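Local coordinates for protein putative NAD(P)H-flavin oxidoreductase (Neisseria meningitidis serogroup A / serotype 4A, PDB 6WT2) that probably reduces nitro compounds such as chloramphenicol, using NAD(P)H as electron source and a bound FMN as the redox cofactor, at residues 21-26 / 166-171; 52-57 / 146-151; 56-61 / 88-93; 84-89 / 199-204. All coordinates share one frame; numbering follows the deposited sequence.

Interaction 1: 21-26 / 166-171. With FMN (flavin mononucleotide), chain G.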
# COMPACT_ATOMS: atom_id res chain seq x y z
N SER A 21 15.66 0.02 2.04
CA SER A 21 15.72 0.73 0.77
C SER A 21 17.16 0.77 0.27
O SER A 21 18.08 1.17 0.99
CB SER A 21 15.15 2.14 0.91
OG SER A 21 13.75 2.06 1.06
N CYS A 22 17.35 0.34 -0.98
CA CYS A 22 18.67 0.22 -1.58
C CYS A 22 18.78 1.20 -2.74
O CYS A 22 18.00 1.13 -3.70
CB CYS A 22 18.90 -1.21 -2.07
SG CYS A 22 20.41 -1.45 -3.04
N ARG A 23 19.77 2.10 -2.68
CA ARG A 23 19.96 3.07 -3.75
C ARG A 23 21.06 2.70 -4.72
O ARG A 23 21.15 3.31 -5.79
CB ARG A 23 20.23 4.46 -3.18
CG ARG A 23 18.98 5.15 -2.67
CD ARG A 23 18.69 4.76 -1.23
NE ARG A 23 17.49 5.42 -0.72
CZ ARG A 23 17.12 5.42 0.55
NH1 ARG A 23 17.87 4.80 1.46
NH2 ARG A 23 16.01 6.03 0.92
N HIS A 24 21.87 1.69 -4.40
CA HIS A 24 23.08 1.37 -5.16
C HIS A 24 23.19 -0.14 -5.28
O HIS A 24 23.45 -0.83 -4.30
CB HIS A 24 24.32 1.94 -4.49
CG HIS A 24 24.25 3.41 -4.28
ND1 HIS A 24 24.42 4.32 -5.30
CD2 HIS A 24 23.99 4.14 -3.17
CE1 HIS A 24 24.29 5.55 -4.82
NE2 HIS A 24 24.03 5.46 -3.53
N TYR A 25 23.01 -0.64 -6.50
CA TYR A 25 22.98 -2.07 -6.75
C TYR A 25 24.27 -2.53 -7.40
O TYR A 25 25.04 -1.72 -7.93
CB TYR A 25 21.80 -2.42 -7.66
CG TYR A 25 20.44 -2.12 -7.08
CD1 TYR A 25 19.81 -3.04 -6.25
CD2 TYR A 25 19.78 -0.93 -7.37
CE1 TYR A 25 18.54 -2.80 -5.72
CE2 TYR A 25 18.51 -0.67 -6.84
CZ TYR A 25 17.91 -1.61 -6.02
OH TYR A 25 16.65 -1.37 -5.51
N ASP A 26 24.50 -3.83 -7.34
CA ASP A 26 25.59 -4.46 -8.08
C ASP A 26 25.17 -4.55 -9.55
O ASP A 26 24.32 -5.36 -9.92
CB ASP A 26 25.90 -5.84 -7.50
CG ASP A 26 27.11 -6.50 -8.15
OD1 ASP A 26 27.45 -6.16 -9.31
OD2 ASP A 26 27.72 -7.36 -7.50
N ASP A 166 17.02 -7.29 -3.09
CA ASP A 166 16.88 -5.94 -2.56
C ASP A 166 15.96 -5.12 -3.45
O ASP A 166 15.70 -5.48 -4.60
CB ASP A 166 18.24 -5.26 -2.45
CG ASP A 166 19.13 -5.88 -1.39
OD1 ASP A 166 18.80 -5.74 -0.20
OD2 ASP A 166 20.14 -6.53 -1.75
N SER A 167 15.47 -4.01 -2.90
CA SER A 167 14.56 -3.14 -3.63
C SER A 167 14.64 -1.72 -3.07
O SER A 167 15.31 -1.46 -2.07
CB SER A 167 13.12 -3.67 -3.57
OG SER A 167 12.69 -3.80 -2.23
N CYS A 168 13.95 -0.80 -3.75
CA CYS A 168 13.73 0.57 -3.24
C CYS A 168 12.41 1.07 -3.83
O CYS A 168 12.24 0.99 -5.06
CB CYS A 168 14.85 1.55 -3.60
SG CYS A 168 14.76 3.16 -2.72
N PRO A 169 11.49 1.57 -3.02
CA PRO A 169 10.32 2.26 -3.56
C PRO A 169 10.73 3.66 -4.01
O PRO A 169 11.65 4.26 -3.46
CB PRO A 169 9.34 2.32 -2.37
CG PRO A 169 10.17 1.92 -1.12
CD PRO A 169 11.60 1.74 -1.56
N VAL A 170 10.04 4.18 -5.03
CA VAL A 170 10.48 5.43 -5.65
C VAL A 170 9.28 6.31 -6.00
O VAL A 170 8.45 5.94 -6.84
CB VAL A 170 11.33 5.20 -6.92
CG1 VAL A 170 11.71 6.55 -7.54
CG2 VAL A 170 12.58 4.39 -6.60
N GLU A 171 9.23 7.50 -5.39
CA GLU A 171 8.36 8.59 -5.82
C GLU A 171 9.14 9.77 -6.36
O GLU A 171 8.53 10.73 -6.86
CB GLU A 171 7.49 9.10 -4.65
CG GLU A 171 6.27 8.24 -4.35
CD GLU A 171 5.58 8.69 -3.05
OE1 GLU A 171 6.08 9.65 -2.43
OE2 GLU A 171 4.56 8.09 -2.65
N1 FMN G . 14.04 6.45 -1.56
C2 FMN G . 14.78 7.13 -2.48
O2 FMN G . 16.03 7.14 -2.34
N3 FMN G . 14.24 7.76 -3.54
C4 FMN G . 12.91 7.83 -3.73
O4 FMN G . 12.41 8.35 -4.75
C4A FMN G . 12.04 7.14 -2.76
N5 FMN G . 10.70 7.25 -2.84
C5A FMN G . 9.91 6.53 -2.01
C6 FMN G . 8.55 6.40 -2.31
C7 FMN G . 7.74 5.66 -1.45
C7M FMN G . 6.26 5.51 -1.74
C8 FMN G . 8.32 4.99 -0.27
C8M FMN G . 7.44 4.10 0.59
C9 FMN G . 9.69 5.07 -0.01
C9A FMN G . 10.51 5.76 -0.88
N10 FMN G . 11.91 5.82 -0.66
C10 FMN G . 12.69 6.54 -1.57
C1' FMN G . 12.52 5.09 0.45
C2' FMN G . 12.36 5.81 1.80
O2' FMN G . 13.25 6.95 1.90
C3' FMN G . 12.58 4.77 2.89
O3' FMN G . 11.54 3.78 2.79
C4' FMN G . 12.56 5.31 4.33
O4' FMN G . 13.56 6.31 4.48
C5' FMN G . 12.81 4.18 5.32
O5' FMN G . 14.05 3.54 5.07
P FMN G . 14.05 1.94 4.84
O1P FMN G . 13.00 1.79 3.77
O2P FMN G . 15.43 1.52 4.41
O3P FMN G . 13.60 1.28 6.12

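Interaction 2: 52-57 / 146-151. With FMN (flavin mononucleotide), chain K.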
# COMPACT_ATOMS: atom_id res chain seq x y z
N SER A 52 -10.83 -4.81 -7.73
CA SER A 52 -10.68 -4.04 -8.96
C SER A 52 -9.35 -4.30 -9.66
O SER A 52 -9.28 -4.21 -10.90
CB SER A 52 -10.81 -2.55 -8.64
OG SER A 52 -9.88 -2.19 -7.63
N GLU A 53 -8.28 -4.62 -8.92
CA GLU A 53 -6.95 -4.82 -9.48
C GLU A 53 -6.57 -3.68 -10.43
O GLU A 53 -6.24 -3.92 -11.59
CB GLU A 53 -6.87 -6.16 -10.20
CG GLU A 53 -7.17 -7.37 -9.32
CD GLU A 53 -7.28 -8.66 -10.12
OE1 GLU A 53 -6.33 -8.99 -10.88
OE2 GLU A 53 -8.32 -9.36 -9.99
N PRO A 54 -6.63 -2.44 -9.97
CA PRO A 54 -6.61 -1.30 -10.90
C PRO A 54 -5.20 -0.90 -11.28
O PRO A 54 -4.86 0.29 -11.27
CB PRO A 54 -7.31 -0.21 -10.08
CG PRO A 54 -6.79 -0.46 -8.68
CD PRO A 54 -6.66 -1.99 -8.56
N TRP A 55 -4.36 -1.87 -11.60
CA TRP A 55 -2.95 -1.63 -11.79
C TRP A 55 -2.45 -2.27 -13.08
O TRP A 55 -3.02 -3.23 -13.58
CB TRP A 55 -2.13 -2.18 -10.62
CG TRP A 55 -2.53 -3.58 -10.15
CD1 TRP A 55 -2.52 -4.74 -10.88
CD2 TRP A 55 -2.94 -3.94 -8.84
NE1 TRP A 55 -2.93 -5.80 -10.09
CE2 TRP A 55 -3.17 -5.33 -8.83
CE3 TRP A 55 -3.11 -3.21 -7.65
CZ2 TRP A 55 -3.59 -6.00 -7.69
CZ3 TRP A 55 -3.54 -3.88 -6.52
CH2 TRP A 55 -3.77 -5.26 -6.54
N GLN A 56 -1.38 -1.68 -13.62
CA GLN A 56 -0.49 -2.32 -14.58
C GLN A 56 0.92 -2.20 -14.03
O GLN A 56 1.23 -1.22 -13.36
CB GLN A 56 -0.56 -1.66 -15.96
CG GLN A 56 -1.93 -1.58 -16.56
CD GLN A 56 -2.33 -2.88 -17.22
OE1 GLN A 56 -2.90 -3.77 -16.57
NE2 GLN A 56 -2.03 -3.01 -18.51
N PHE A 57 1.78 -3.19 -14.31
CA PHE A 57 3.18 -3.15 -13.90
C PHE A 57 4.03 -2.98 -15.17
O PHE A 57 4.13 -3.91 -15.97
CB PHE A 57 3.61 -4.41 -13.15
CG PHE A 57 2.69 -4.82 -12.03
CD1 PHE A 57 2.09 -3.87 -11.21
CD2 PHE A 57 2.42 -6.17 -11.80
CE1 PHE A 57 1.23 -4.25 -10.19
CE2 PHE A 57 1.57 -6.55 -10.76
CZ PHE A 57 0.97 -5.58 -9.97
N CYS A 146 -4.68 4.55 -7.10
CA CYS A 146 -3.28 4.64 -6.66
C CYS A 146 -3.06 4.01 -5.29
O CYS A 146 -2.04 3.34 -5.07
CB CYS A 146 -2.82 6.10 -6.64
SG CYS A 146 -2.58 6.82 -8.30
N ARG A 147 -3.98 4.21 -4.35
CA ARG A 147 -3.83 3.58 -3.03
C ARG A 147 -3.71 2.07 -3.15
O ARG A 147 -2.85 1.45 -2.51
CB ARG A 147 -5.01 3.94 -2.12
CG ARG A 147 -5.15 5.41 -1.76
CD ARG A 147 -6.47 5.60 -1.03
NE ARG A 147 -6.71 6.97 -0.61
CZ ARG A 147 -7.42 7.29 0.47
NH1 ARG A 147 -7.95 6.33 1.21
NH2 ARG A 147 -7.60 8.57 0.80
N GLN A 148 -4.56 1.46 -3.98
CA GLN A 148 -4.49 0.01 -4.16
C GLN A 148 -3.11 -0.41 -4.67
O GLN A 148 -2.57 -1.43 -4.22
CB GLN A 148 -5.59 -0.47 -5.13
CG GLN A 148 -6.98 0.19 -4.96
CD GLN A 148 -7.55 0.07 -3.55
OE1 GLN A 148 -7.51 -1.00 -2.93
NE2 GLN A 148 -8.10 1.17 -3.04
N THR A 149 -2.52 0.37 -5.58
CA THR A 149 -1.23 -0.03 -6.14
C THR A 149 -0.12 -0.03 -5.10
O THR A 149 0.89 -0.73 -5.28
CB THR A 149 -0.82 0.89 -7.30
OG1 THR A 149 -0.44 2.18 -6.81
CG2 THR A 149 -1.96 1.02 -8.31
N TYR A 150 -0.27 0.73 -4.02
CA TYR A 150 0.74 0.72 -2.98
C TYR A 150 0.68 -0.55 -2.14
O TYR A 150 1.67 -0.91 -1.49
CB TYR A 150 0.60 1.97 -2.10
CG TYR A 150 1.25 3.23 -2.65
CD1 TYR A 150 2.28 3.87 -1.96
CD2 TYR A 150 0.83 3.79 -3.85
CE1 TYR A 150 2.87 5.04 -2.46
CE2 TYR A 150 1.42 4.94 -4.35
CZ TYR A 150 2.43 5.56 -3.66
OH TYR A 150 3.01 6.71 -4.16
N ILE A 151 -0.47 -1.25 -2.15
CA ILE A 151 -0.53 -2.58 -1.56
C ILE A 151 0.35 -3.54 -2.35
O ILE A 151 1.18 -4.26 -1.78
CB ILE A 151 -1.97 -3.10 -1.52
CG1 ILE A 151 -2.89 -2.11 -0.80
CG2 ILE A 151 -2.02 -4.49 -0.90
CD1 ILE A 151 -4.35 -2.57 -0.82
N1 FMN K . -13.93 -6.62 1.58
C2 FMN K . -15.09 -6.43 2.28
O2 FMN K . -15.83 -7.42 2.44
N3 FMN K . -15.52 -5.22 2.67
C4 FMN K . -14.79 -4.11 2.48
O4 FMN K . -15.14 -3.00 2.94
C4A FMN K . -13.50 -4.24 1.79
N5 FMN K . -12.80 -3.15 1.43
C5A FMN K . -11.58 -3.29 0.88
C6 FMN K . -10.71 -2.20 0.87
C7 FMN K . -9.47 -2.35 0.28
C7M FMN K . -8.53 -1.18 0.26
C8 FMN K . -8.99 -3.70 -0.11
C8M FMN K . -7.60 -3.92 -0.64
C9 FMN K . -9.86 -4.79 -0.09
C9A FMN K . -11.09 -4.65 0.49
N10 FMN K . -11.94 -5.77 0.60
C10 FMN K . -13.16 -5.57 1.26
C1' FMN K . -11.49 -7.10 0.20
C2' FMN K . -11.56 -7.27 -1.33
O2' FMN K . -12.92 -7.49 -1.74
C3' FMN K . -10.72 -8.47 -1.71
O3' FMN K . -9.35 -8.16 -1.43
C4' FMN K . -10.84 -8.84 -3.19
O4' FMN K . -12.22 -9.12 -3.45
C5' FMN K . -9.98 -10.07 -3.50
O5' FMN K . -10.27 -11.09 -2.54
P FMN K . -9.05 -11.75 -1.72
O1P FMN K . -8.10 -12.25 -2.77
O2P FMN K . -9.70 -12.80 -0.86
O3P FMN K . -8.54 -10.57 -0.91

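Interaction 3: 56-61 / 88-93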
# COMPACT_ATOMS: atom_id res chain seq x y z
N GLN A 56 -1.38 -1.68 -13.62
CA GLN A 56 -0.49 -2.32 -14.58
C GLN A 56 0.92 -2.20 -14.03
O GLN A 56 1.23 -1.22 -13.36
CB GLN A 56 -0.56 -1.66 -15.96
CG GLN A 56 -1.93 -1.58 -16.56
CD GLN A 56 -2.33 -2.88 -17.22
OE1 GLN A 56 -2.90 -3.77 -16.57
NE2 GLN A 56 -2.03 -3.01 -18.51
N PHE A 57 1.78 -3.19 -14.31
CA PHE A 57 3.18 -3.15 -13.90
C PHE A 57 4.03 -2.98 -15.17
O PHE A 57 4.13 -3.91 -15.97
CB PHE A 57 3.61 -4.41 -13.15
CG PHE A 57 2.69 -4.82 -12.03
CD1 PHE A 57 2.09 -3.87 -11.21
CD2 PHE A 57 2.42 -6.17 -11.80
CE1 PHE A 57 1.23 -4.25 -10.19
CE2 PHE A 57 1.57 -6.55 -10.76
CZ PHE A 57 0.97 -5.58 -9.97
N VAL A 58 4.61 -1.80 -15.35
CA VAL A 58 5.49 -1.54 -16.49
C VAL A 58 6.91 -1.90 -16.08
O VAL A 58 7.52 -1.23 -15.25
CB VAL A 58 5.41 -0.08 -16.96
CG1 VAL A 58 6.28 0.12 -18.20
CG2 VAL A 58 3.96 0.32 -17.21
N VAL A 59 7.44 -2.98 -16.66
CA VAL A 59 8.79 -3.44 -16.39
C VAL A 59 9.71 -2.76 -17.39
O VAL A 59 9.62 -3.01 -18.60
CB VAL A 59 8.90 -4.96 -16.48
CG1 VAL A 59 10.21 -5.44 -15.89
CG2 VAL A 59 7.73 -5.60 -15.75
N VAL A 60 10.59 -1.90 -16.90
CA VAL A 60 11.38 -1.02 -17.74
C VAL A 60 12.80 -1.58 -17.76
O VAL A 60 13.67 -1.17 -16.98
CB VAL A 60 11.32 0.42 -17.25
CG1 VAL A 60 12.10 1.34 -18.19
CG2 VAL A 60 9.87 0.86 -17.15
N GLN A 61 13.05 -2.50 -18.68
CA GLN A 61 14.36 -3.13 -18.85
C GLN A 61 15.16 -2.54 -20.00
O GLN A 61 16.38 -2.74 -20.05
CB GLN A 61 14.17 -4.63 -19.07
CG GLN A 61 13.46 -5.28 -17.88
CD GLN A 61 14.24 -5.04 -16.61
OE1 GLN A 61 13.93 -4.13 -15.83
NE2 GLN A 61 15.28 -5.84 -16.40
N VAL A 88 7.43 0.45 -12.98
CA VAL A 88 6.63 1.65 -12.82
C VAL A 88 5.18 1.20 -12.74
O VAL A 88 4.68 0.53 -13.66
CB VAL A 88 6.84 2.63 -13.99
CG1 VAL A 88 5.93 3.85 -13.82
CG2 VAL A 88 8.33 3.04 -14.10
N PHE A 89 4.52 1.54 -11.64
CA PHE A 89 3.15 1.14 -11.39
C PHE A 89 2.20 2.15 -12.00
O PHE A 89 2.33 3.36 -11.77
CB PHE A 89 2.88 1.02 -9.88
CG PHE A 89 3.67 -0.06 -9.20
CD1 PHE A 89 3.07 -1.27 -8.87
CD2 PHE A 89 5.01 0.13 -8.86
CE1 PHE A 89 3.78 -2.26 -8.22
CE2 PHE A 89 5.73 -0.86 -8.22
CZ PHE A 89 5.12 -2.05 -7.89
N LEU A 90 1.24 1.66 -12.78
CA LEU A 90 0.16 2.47 -13.31
C LEU A 90 -1.11 2.19 -12.53
O LEU A 90 -1.37 1.05 -12.14
CB LEU A 90 -0.10 2.16 -14.79
CG LEU A 90 1.11 2.20 -15.71
CD1 LEU A 90 0.63 1.82 -17.16
CD2 LEU A 90 1.81 3.54 -15.66
N ALA A 91 -1.93 3.21 -12.35
CA ALA A 91 -3.24 3.05 -11.74
C ALA A 91 -4.33 3.42 -12.75
O ALA A 91 -4.15 4.31 -13.59
CB ALA A 91 -3.36 3.88 -10.45
N LYS A 92 -5.46 2.73 -12.67
CA LYS A 92 -6.58 2.99 -13.56
C LYS A 92 -7.16 4.39 -13.33
O LYS A 92 -7.41 4.79 -12.18
CB LYS A 92 -7.67 1.95 -13.33
CG LYS A 92 -8.76 1.97 -14.40
CD LYS A 92 -8.18 1.55 -15.74
CE LYS A 92 -9.18 1.69 -16.90
NZ LYS A 92 -9.41 3.12 -17.25
N LYS A 93 -7.40 5.12 -14.42
CA LYS A 93 -8.14 6.37 -14.39
C LYS A 93 -9.63 6.12 -14.59
O LYS A 93 -10.03 5.19 -15.30
CB LYS A 93 -7.64 7.34 -15.46
CG LYS A 93 -6.20 7.83 -15.25
CD LYS A 93 -5.84 8.92 -16.24
CE LYS A 93 -4.44 9.46 -15.99
NZ LYS A 93 -4.04 10.46 -17.03

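Interaction 4: 84-89 / 199-204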
# COMPACT_ATOMS: atom_id res chain seq x y z
N SER A 84 18.87 -4.22 -11.40
CA SER A 84 18.48 -5.31 -12.28
C SER A 84 17.15 -5.01 -12.98
O SER A 84 17.05 -5.08 -14.21
CB SER A 84 18.37 -6.61 -11.47
OG SER A 84 17.88 -7.65 -12.28
N HIS A 85 16.13 -4.67 -12.20
CA HIS A 85 14.80 -4.44 -12.72
C HIS A 85 14.24 -3.12 -12.19
O HIS A 85 14.58 -2.68 -11.09
CB HIS A 85 13.84 -5.59 -12.35
CG HIS A 85 14.06 -6.84 -13.14
ND1 HIS A 85 15.19 -7.62 -12.99
CD2 HIS A 85 13.28 -7.47 -14.05
CE1 HIS A 85 15.10 -8.67 -13.80
NE2 HIS A 85 13.95 -8.60 -14.45
N LEU A 86 13.37 -2.51 -13.00
CA LEU A 86 12.59 -1.34 -12.62
C LEU A 86 11.13 -1.59 -12.97
O LEU A 86 10.83 -2.04 -14.08
CB LEU A 86 13.10 -0.10 -13.35
CG LEU A 86 12.24 1.16 -13.31
CD1 LEU A 86 12.13 1.74 -11.90
CD2 LEU A 86 12.83 2.20 -14.27
N VAL A 87 10.24 -1.31 -12.03
CA VAL A 87 8.79 -1.41 -12.25
C VAL A 87 8.19 -0.04 -12.01
O VAL A 87 8.44 0.58 -10.97
CB VAL A 87 8.15 -2.46 -11.33
CG1 VAL A 87 6.63 -2.53 -11.54
CG2 VAL A 87 8.77 -3.84 -11.56
N VAL A 88 7.43 0.45 -12.98
CA VAL A 88 6.63 1.65 -12.82
C VAL A 88 5.18 1.20 -12.74
O VAL A 88 4.68 0.53 -13.66
CB VAL A 88 6.84 2.63 -13.99
CG1 VAL A 88 5.93 3.85 -13.82
CG2 VAL A 88 8.33 3.04 -14.10
N PHE A 89 4.52 1.54 -11.64
CA PHE A 89 3.15 1.14 -11.39
C PHE A 89 2.20 2.15 -12.00
O PHE A 89 2.33 3.36 -11.77
CB PHE A 89 2.88 1.02 -9.88
CG PHE A 89 3.67 -0.06 -9.20
CD1 PHE A 89 3.07 -1.27 -8.87
CD2 PHE A 89 5.01 0.13 -8.86
CE1 PHE A 89 3.78 -2.26 -8.22
CE2 PHE A 89 5.73 -0.86 -8.22
CZ PHE A 89 5.12 -2.05 -7.89
N ALA A 199 6.96 3.97 -8.39
CA ALA A 199 7.93 3.08 -9.02
C ALA A 199 8.67 2.30 -7.95
O ALA A 199 8.60 2.62 -6.76
CB ALA A 199 8.91 3.85 -9.92
N ALA A 200 9.38 1.26 -8.38
CA ALA A 200 10.25 0.49 -7.50
C ALA A 200 11.41 -0.07 -8.30
O ALA A 200 11.24 -0.49 -9.44
CB ALA A 200 9.49 -0.67 -6.84
N THR A 201 12.59 -0.11 -7.69
CA THR A 201 13.75 -0.78 -8.25
C THR A 201 13.98 -2.10 -7.52
O THR A 201 13.59 -2.25 -6.36
CB THR A 201 15.01 0.11 -8.15
OG1 THR A 201 15.29 0.42 -6.77
CG2 THR A 201 14.79 1.41 -8.91
N PHE A 202 14.62 -3.04 -8.20
CA PHE A 202 14.94 -4.34 -7.63
C PHE A 202 16.31 -4.79 -8.10
O PHE A 202 16.67 -4.58 -9.26
CB PHE A 202 13.93 -5.43 -8.03
CG PHE A 202 12.53 -5.16 -7.59
CD1 PHE A 202 12.05 -5.67 -6.40
CD2 PHE A 202 11.67 -4.41 -8.39
CE1 PHE A 202 10.74 -5.42 -6.00
CE2 PHE A 202 10.36 -4.16 -8.00
CZ PHE A 202 9.90 -4.65 -6.79
N GLY A 203 17.03 -5.46 -7.21
CA GLY A 203 18.34 -5.98 -7.56
C GLY A 203 19.05 -6.51 -6.33
O GLY A 203 18.42 -6.89 -5.34
N TYR A 204 20.37 -6.54 -6.42
CA TYR A 204 21.22 -7.01 -5.34
C TYR A 204 22.12 -5.86 -4.90
O TYR A 204 22.80 -5.24 -5.73
CB TYR A 204 22.04 -8.21 -5.80
CG TYR A 204 21.17 -9.38 -6.21
CD1 TYR A 204 20.69 -10.27 -5.26
CD2 TYR A 204 20.82 -9.58 -7.55
CE1 TYR A 204 19.89 -11.34 -5.62
CE2 TYR A 204 20.01 -10.66 -7.93
CZ TYR A 204 19.55 -11.54 -6.95
OH TYR A 204 18.75 -12.60 -7.28

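Interaction 1: 21-26 / 166-171
Ser21 and Cys22, in the loop between helices 9-16 and 33-44, lie against edge strand 166-170 in a buried contact that lines the FMN pocket. A single backbone hydrogen bond joins the two segments, from Cys22 N to Ser167 O (2.9 Å, N-H...O angle 145°). Nearby, Cys168 CB rests against Cys22 O, and Cys168 SG, placed anti to the backbone N (chi1 -169°), reaches back to Ser21 CB and on to within 3.6 Å of FMN N1. The Tyr25 ring slants across Asp166 and carries Cys22 SG over one face, towards its rim, while its hydroxyl is bonded to Thr201 on the neighbouring strand.

Each segment then grips a different part of the cofactor. Ser21 holds the phosphate twice: N gives a hydrogen bond to O2P (2.8 Å) and OG gives one to O1P (2.8 Å). Arg23 bends at chi2 (86°), which swings its guanidinium to the pyrimidine end of the flavin. There NE bonds to FMN O2 (2.8 Å), lying at the guanidinium edge near its plane, and NH2 to N1 (3.2 Å). From strand 166-170 and its end, Pro169 CG packs 3.4 Å from FMN C9, and Glu171 N bonds to N5 (3.0 Å).

Arginine at N1 and O2 would be expected to stabilise the negative charge of reduced flavin, as in other flavoenzymes, while the Glu171 N-H is directed at N5, the atom through which flavins commonly exchange hydride.

Interaction 2: 52-57 / 146-151
Pro54 meets Gln148 where the turn leading into strand 55-59 packs on helix 138-162, and apolar contact carries most of the joint. Pro54, at the centre of an inverse gamma turn, puts CG 3.7 Å from Gln148 CB, the two side chains crossing at about a right angle. One helix position further on, Thr149 CG2 lies 4.0 Å from Trp55 CB.

The aromatic contact is made by the indole. Trp55 presents its six-membered ring edge-on to the helix backbone, with CZ3 3.5 Å from Gln148 O, which sits near the ring plane. Glu53 CA covers one face of the indole over its centre, and the stacked Phe57 ring brings CZ over the other, toward the rim, so the indole lies between them.

The polar groups are satisfied off the joint. Thr149 OG1 sits between its backbone N and carbonyl carbon (chi1 72°), from where it turns back along the helix to Cys146 O (2.6 Å), and it also bonds to Ser197. Gln148 bends at chi2 (-56°) away from Pro54. Its OE1 accepts from Ser49 N, while NE2 is bonded to Trp144 O and to Glu171 of the second subunit.

With both ends of the amide engaged, its rotation is fixed. Gln148 OE1 lies 3.4 Å from C7M of an FMN and Ile151 CD1 3.5 Å from its C8M, so this helix turn supplies a wall for the dimethylbenzene end of a flavin gripped mainly by the other subunit.

Interaction 3: 56-61 / 88-93
Val88 N gives the shortest bond of this contact to Val58 O, 2.8 Å long and lying in the carbonyl plane. It belongs to an antiparallel ladder between strands 55-59 and 85-92 in the central sheet of the nitroreductase fold. Val58 N returns a bond to Val88 O (2.9 Å). Two residues along, Gln56 and Leu90 form the next hydrogen-bonded pair: Leu90 N to Gln56 O is almost straight (175°), whereas the return bond from Gln56 N approaches Leu90 O tilted 35° from its carbonyl plane.

On the face bearing Val58, Val88 and Leu90 the packing is aliphatic. Leu90 CD1 touches both Val58 CG2 (3.7 Å) and Gln56 CB (3.9 Å), and Val60 CG2 reaches Val88 CG2 beyond the regular strand. Leu188 and Phe189 pack on this side.

The reverse face carries the non-hydrogen-bonded pair Phe57 and Phe89, with Phe89 packing on Leu153 and Met156 of helix 138-162. Beyond Phe57, Val58 and Val59 a strand of the second subunit pairs in parallel, so the sheet runs on across the interface. The two phenyl rings stand obliquely, with planes 71° apart, and meet where Phe57 CD1 lies 3.6 Å from Phe89 CD1.

Interaction 4: 84-89 / 199-204
Phe202 CB sits 4.3 Å from His85 CB across the ladder, with His85 O marginally nearer. From there CG turns anti to the carbonyl carbon (chi1 -61°), and the ring lies along the sheet so that His85 O comes to its edge, near its plane. Further out, CE2 reaches Val87 CG2 (3.9 Å), the two side chains crossing aslant. Ile31, Ile39 and Met156 pack round the same phenyl group.

The backbones beneath form an antiparallel ladder between strands 85-92 and 194-203, the middle strands of the sheet. At its start Ser84 and His85 both face Phe202, a classic beta bulge. His85 N bonds to Phe202 O (3.0 Å, 174°), and Val87 N gives a still straighter bond to Ala200 O (2.9 Å, 178°). Ser84 OG, at the edge of the imidazole and in its plane, bonds to His85 ND1 (2.8 Å), which fixes the ring turn, and also to Ile31 N; Phe36 stacks on that ring.

On the other side of the sheet, Leu86 CD1 comes within 4.0 Å of Thr201 CG2 and also touches Ala200 O. Back on the Phe202 side, Ala200 CB meets the edge of the Phe89 ring at CE2 (4.0 Å), and Val87 CG1 lies over one face of that ring.

How the interactions relate
All four contacts are buried, and they differ by place in one sheet. Interactions 3 and 4 share Val88 and Phe89 and hold strand 85-92 from its two flanks by antiparallel backbone ladders, the second broken by a bulge at its start, with apolar packing on both faces. Interaction 2 seats helix 138-162 against the start of strand 55-59 by side-chain packing, and Phe57, stacked on Trp55, meets Phe89 of interactions 3 and 4. Interaction 1 lies at the opposite edge, where a single backbone bond crosses and the chemistry turns polar towards FMN; it joins interaction 4 through Tyr25 and Thr201 and interaction 2 through Glu171 and Tyr150. Interactions 1 and 2 border flavin sites completed by both subunits.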